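Local structure of ORF59 (Human herpesvirus 8, 3HSL) at residues A260-G273 with V284-L298. The protein acts as the accessory subunit of the viral DNA polymerase in lytic replication, raising its processivity, probably by sliding with it and keeping it from leaving the template. Numbering follows the deposited sequence.
Sequences ALRLCKVPGWFTPG and VEGVPTGCQSGDVKL
Thr-271 and Val-287 form a hydrogen-bonded pair in an antiparallel beta hairpin, strands 270-276 and 282-288. Thr-271 N donates to Val-287 O at 3.0 Å, and Val-287 N returns a straighter bond to Thr-271 O (166° at the hydrogen). Glu-285 N gives Gly-273 O a nearly linear bond in the carbonyl plane; the reverse bond, Gly-273 N to Glu-285 O, is weak. Past the strand end, Trp-269 O takes Thr-289 N at 2.7 Å, from above its carbonyl plane. Thr-289 OG1, turned between its own backbone N and carbonyl carbon (chi1 62°), adds a weak bond to Trp-269 O. Trp-269 and Phe-270 also form a classic beta bulge opposite Val-266, whose carbonyl oxygen accepts from both their nitrogens.

Apolar packing is centred on Phe-270. Its CB packs on Gly-286 CA (3.6 Å), and the CD1 side of the ring lies beside the Gly-286 carbonyl. Leu-298 CB sits over one ring face, offset toward the rim, while Val-296 CG1 meets the ring edge at CZ (4.0 Å). The Trp-269 ring edge takes Ser-293 CB, 3.5 Å from CE3, and Trp-269 CH2 meets Gln-292 CG (4.1 Å). At the helix, Val-284 CG2 touches Ala-260 CB at 3.7 Å, and its CG1 meets Cys-264 SG. Thr-271 CG2 and Thr-289 CG2 meet at 3.5 Å.

Glu-285 OE2 is hydrogen-bonded to Trp-230 NE1. This buried structural packing, within the herpesvirus polymerase accessory-factor fold, joins the end of helix 254-263 to the hairpin. Strand 296-302 continues the sheet beyond 282-288, and helix 18-35 packs against Val-266, Trp-269 and Val-296.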
# COMPACT_ATOMS: atom_id res chain seq x y z
N ALA A 260 -20.26 3.46 10.13
CA ALA A 260 -21.08 2.28 10.18
C ALA A 260 -22.05 2.29 9.00
O ALA A 260 -22.06 1.34 8.22
CB ALA A 260 -21.80 2.19 11.49
N LEU A 261 -22.84 3.36 8.87
CA LEU A 261 -23.80 3.49 7.78
C LEU A 261 -23.18 3.51 6.39
O LEU A 261 -23.83 3.16 5.41
CB LEU A 261 -24.64 4.75 7.95
CG LEU A 261 -25.60 4.86 9.13
CD1 LEU A 261 -26.17 6.27 9.12
CD2 LEU A 261 -26.72 3.79 9.12
N ARG A 262 -21.93 3.94 6.30
CA ARG A 262 -21.25 4.02 5.04
C ARG A 262 -20.63 2.68 4.66
O ARG A 262 -20.63 2.31 3.49
CB ARG A 262 -20.29 5.21 5.09
CG ARG A 262 -19.51 5.53 3.82
CD ARG A 262 -19.45 7.09 3.65
NE ARG A 262 -18.79 7.85 4.71
CZ ARG A 262 -17.61 8.48 4.59
NH1 ARG A 262 -16.94 8.47 3.43
NH2 ARG A 262 -17.11 9.14 5.63
N LEU A 263 -20.13 1.96 5.66
CA LEU A 263 -19.51 0.63 5.49
C LEU A 263 -20.51 -0.48 5.17
O LEU A 263 -20.20 -1.41 4.42
CB LEU A 263 -18.69 0.25 6.75
CG LEU A 263 -17.35 1.00 6.99
CD1 LEU A 263 -16.82 0.97 8.45
CD2 LEU A 263 -16.25 0.59 5.99
N CYS A 264 -21.71 -0.38 5.72
CA CYS A 264 -22.75 -1.38 5.49
C CYS A 264 -23.62 -1.11 4.24
O CYS A 264 -24.57 -1.85 3.97
CB CYS A 264 -23.60 -1.54 6.72
SG CYS A 264 -22.60 -2.00 8.10
N LYS A 265 -23.28 -0.06 3.50
CA LYS A 265 -23.96 0.29 2.28
C LYS A 265 -23.00 -0.15 1.18
O LYS A 265 -22.13 0.63 0.74
CB LYS A 265 -24.20 1.81 2.22
CG LYS A 265 -24.96 2.36 0.98
CD LYS A 265 -26.43 1.90 0.96
CE LYS A 265 -27.28 2.54 -0.15
NZ LYS A 265 -26.82 2.15 -1.51
N VAL A 266 -23.13 -1.41 0.75
CA VAL A 266 -22.29 -1.98 -0.30
C VAL A 266 -23.15 -2.18 -1.54
O VAL A 266 -23.95 -3.11 -1.59
CB VAL A 266 -21.69 -3.34 0.13
CG1 VAL A 266 -20.72 -3.86 -0.94
CG2 VAL A 266 -20.99 -3.22 1.46
N PRO A 267 -22.98 -1.31 -2.55
CA PRO A 267 -23.75 -1.35 -3.82
C PRO A 267 -23.79 -2.71 -4.50
O PRO A 267 -22.77 -3.25 -4.89
CB PRO A 267 -23.02 -0.31 -4.69
CG PRO A 267 -22.51 0.68 -3.69
CD PRO A 267 -22.02 -0.19 -2.54
N GLY A 268 -25.01 -3.23 -4.63
CA GLY A 268 -25.26 -4.53 -5.25
C GLY A 268 -25.13 -5.64 -4.23
O GLY A 268 -25.15 -6.82 -4.60
N TRP A 269 -25.01 -5.27 -2.95
CA TRP A 269 -24.85 -6.25 -1.87
C TRP A 269 -25.60 -5.99 -0.57
O TRP A 269 -26.52 -6.73 -0.23
CB TRP A 269 -23.36 -6.41 -1.56
CG TRP A 269 -22.62 -7.12 -2.63
CD1 TRP A 269 -22.19 -6.60 -3.82
CD2 TRP A 269 -22.21 -8.49 -2.62
NE1 TRP A 269 -21.54 -7.56 -4.54
CE2 TRP A 269 -21.54 -8.73 -3.83
CE3 TRP A 269 -22.35 -9.53 -1.70
CZ2 TRP A 269 -21.01 -9.98 -4.15
CZ3 TRP A 269 -21.83 -10.75 -2.00
CH2 TRP A 269 -21.17 -10.97 -3.22
N PHE A 270 -25.21 -4.96 0.16
CA PHE A 270 -25.83 -4.64 1.43
C PHE A 270 -26.35 -3.23 1.51
O PHE A 270 -25.89 -2.35 0.78
CB PHE A 270 -24.85 -4.84 2.60
CG PHE A 270 -24.33 -6.24 2.74
CD1 PHE A 270 -25.13 -7.23 3.27
CD2 PHE A 270 -23.04 -6.56 2.33
CE1 PHE A 270 -24.66 -8.53 3.39
CE2 PHE A 270 -22.55 -7.86 2.45
CZ PHE A 270 -23.36 -8.84 2.99
N THR A 271 -27.33 -3.05 2.40
CA THR A 271 -27.96 -1.77 2.69
C THR A 271 -28.14 -1.76 4.22
O THR A 271 -28.52 -2.79 4.80
CB THR A 271 -29.30 -1.60 1.93
OG1 THR A 271 -29.78 -0.27 2.09
CG2 THR A 271 -30.37 -2.60 2.41
N PRO A 272 -27.87 -0.62 4.87
CA PRO A 272 -27.94 -0.49 6.33
C PRO A 272 -29.27 -0.74 7.00
O PRO A 272 -30.32 -0.34 6.49
CB PRO A 272 -27.54 0.98 6.57
CG PRO A 272 -26.80 1.38 5.38
CD PRO A 272 -27.47 0.65 4.25
N GLY A 273 -29.20 -1.41 8.14
CA GLY A 273 -30.35 -1.70 8.96
C GLY A 273 -29.90 -1.46 10.38
O GLY A 273 -28.76 -1.80 10.74
N VAL A 284 -25.55 -1.75 13.40
CA VAL A 284 -25.79 -1.29 12.05
C VAL A 284 -25.49 -2.53 11.23
O VAL A 284 -24.35 -2.98 11.21
CB VAL A 284 -24.84 -0.15 11.66
CG1 VAL A 284 -24.93 0.14 10.18
CG2 VAL A 284 -25.15 1.09 12.50
N GLU A 285 -26.50 -3.08 10.56
CA GLU A 285 -26.28 -4.30 9.78
C GLU A 285 -26.56 -4.18 8.29
O GLU A 285 -27.56 -3.60 7.88
CB GLU A 285 -27.11 -5.47 10.33
CG GLU A 285 -26.89 -6.75 9.56
CD GLU A 285 -27.59 -7.94 10.15
OE1 GLU A 285 -27.16 -9.08 9.86
OE2 GLU A 285 -28.57 -7.78 10.90
N GLY A 286 -25.65 -4.75 7.51
CA GLY A 286 -25.79 -4.77 6.08
C GLY A 286 -26.89 -5.77 5.83
O GLY A 286 -26.74 -6.96 6.13
N VAL A 287 -28.00 -5.30 5.27
CA VAL A 287 -29.13 -6.15 4.97
C VAL A 287 -28.93 -6.49 3.51
O VAL A 287 -28.83 -5.58 2.69
CB VAL A 287 -30.47 -5.42 5.26
CG1 VAL A 287 -31.65 -6.24 4.83
CG2 VAL A 287 -30.59 -5.11 6.73
N PRO A 288 -28.88 -7.79 3.17
CA PRO A 288 -28.67 -8.25 1.78
C PRO A 288 -29.68 -7.66 0.79
O PRO A 288 -30.88 -7.72 1.03
CB PRO A 288 -28.81 -9.78 1.86
CG PRO A 288 -29.36 -10.07 3.18
CD PRO A 288 -28.99 -8.93 4.10
N THR A 289 -29.17 -7.10 -0.30
CA THR A 289 -30.01 -6.50 -1.33
C THR A 289 -30.03 -7.43 -2.53
O THR A 289 -30.90 -7.37 -3.39
CB THR A 289 -29.45 -5.12 -1.76
OG1 THR A 289 -28.14 -5.27 -2.33
CG2 THR A 289 -29.36 -4.19 -0.58
N GLY A 290 -29.03 -8.30 -2.57
CA GLY A 290 -28.88 -9.24 -3.66
C GLY A 290 -29.16 -10.67 -3.27
O GLY A 290 -29.83 -10.95 -2.27
N CYS A 291 -28.61 -11.56 -4.09
CA CYS A 291 -28.80 -12.99 -3.95
C CYS A 291 -27.51 -13.85 -3.86
O CYS A 291 -27.58 -15.08 -3.97
CB CYS A 291 -29.67 -13.45 -5.12
SG CYS A 291 -29.89 -15.21 -5.21
N GLN A 292 -26.35 -13.23 -3.68
CA GLN A 292 -25.14 -14.05 -3.58
C GLN A 292 -24.28 -13.83 -2.35
O GLN A 292 -23.08 -14.14 -2.35
CB GLN A 292 -24.36 -14.13 -4.91
CG GLN A 292 -23.95 -12.83 -5.60
CD GLN A 292 -23.32 -13.07 -7.00
OE1 GLN A 292 -22.86 -14.17 -7.33
NE2 GLN A 292 -23.29 -12.02 -7.81
N SER A 293 -24.91 -13.29 -1.30
CA SER A 293 -24.25 -13.01 -0.02
C SER A 293 -24.70 -13.92 1.15
O SER A 293 -24.69 -13.49 2.31
CB SER A 293 -24.34 -11.52 0.35
OG SER A 293 -25.67 -11.04 0.43
N GLY A 294 -25.09 -15.16 0.84
CA GLY A 294 -25.55 -16.15 1.84
C GLY A 294 -24.49 -16.55 2.88
O GLY A 294 -24.80 -16.74 4.06
N ASP A 295 -23.25 -16.69 2.45
CA ASP A 295 -22.17 -17.06 3.36
C ASP A 295 -21.57 -15.83 4.04
O ASP A 295 -20.51 -15.92 4.65
CB ASP A 295 -21.04 -17.73 2.57
CG ASP A 295 -21.48 -18.98 1.83
OD1 ASP A 295 -22.52 -19.59 2.19
OD2 ASP A 295 -20.77 -19.36 0.88
N VAL A 296 -22.24 -14.68 3.95
CA VAL A 296 -21.64 -13.47 4.50
C VAL A 296 -22.54 -12.60 5.38
O VAL A 296 -23.71 -12.37 5.08
CB VAL A 296 -21.13 -12.58 3.33
CG1 VAL A 296 -20.40 -11.37 3.85
CG2 VAL A 296 -20.23 -13.35 2.40
N LYS A 297 -21.95 -12.12 6.47
CA LYS A 297 -22.60 -11.21 7.40
C LYS A 297 -21.67 -10.03 7.64
O LYS A 297 -20.46 -10.22 7.90
CB LYS A 297 -23.00 -11.85 8.72
CG LYS A 297 -24.17 -12.81 8.63
CD LYS A 297 -24.67 -13.16 10.01
CE LYS A 297 -25.85 -14.11 9.94
NZ LYS A 297 -25.41 -15.39 9.32
N LEU A 298 -22.24 -8.83 7.55
CA LEU A 298 -21.51 -7.59 7.76
C LEU A 298 -22.29 -6.65 8.68
O LEU A 298 -23.43 -6.29 8.39
CB LEU A 298 -21.27 -6.89 6.41
CG LEU A 298 -20.50 -5.55 6.43
CD1 LEU A 298 -19.10 -5.75 6.96
CD2 LEU A 298 -20.44 -4.86 5.07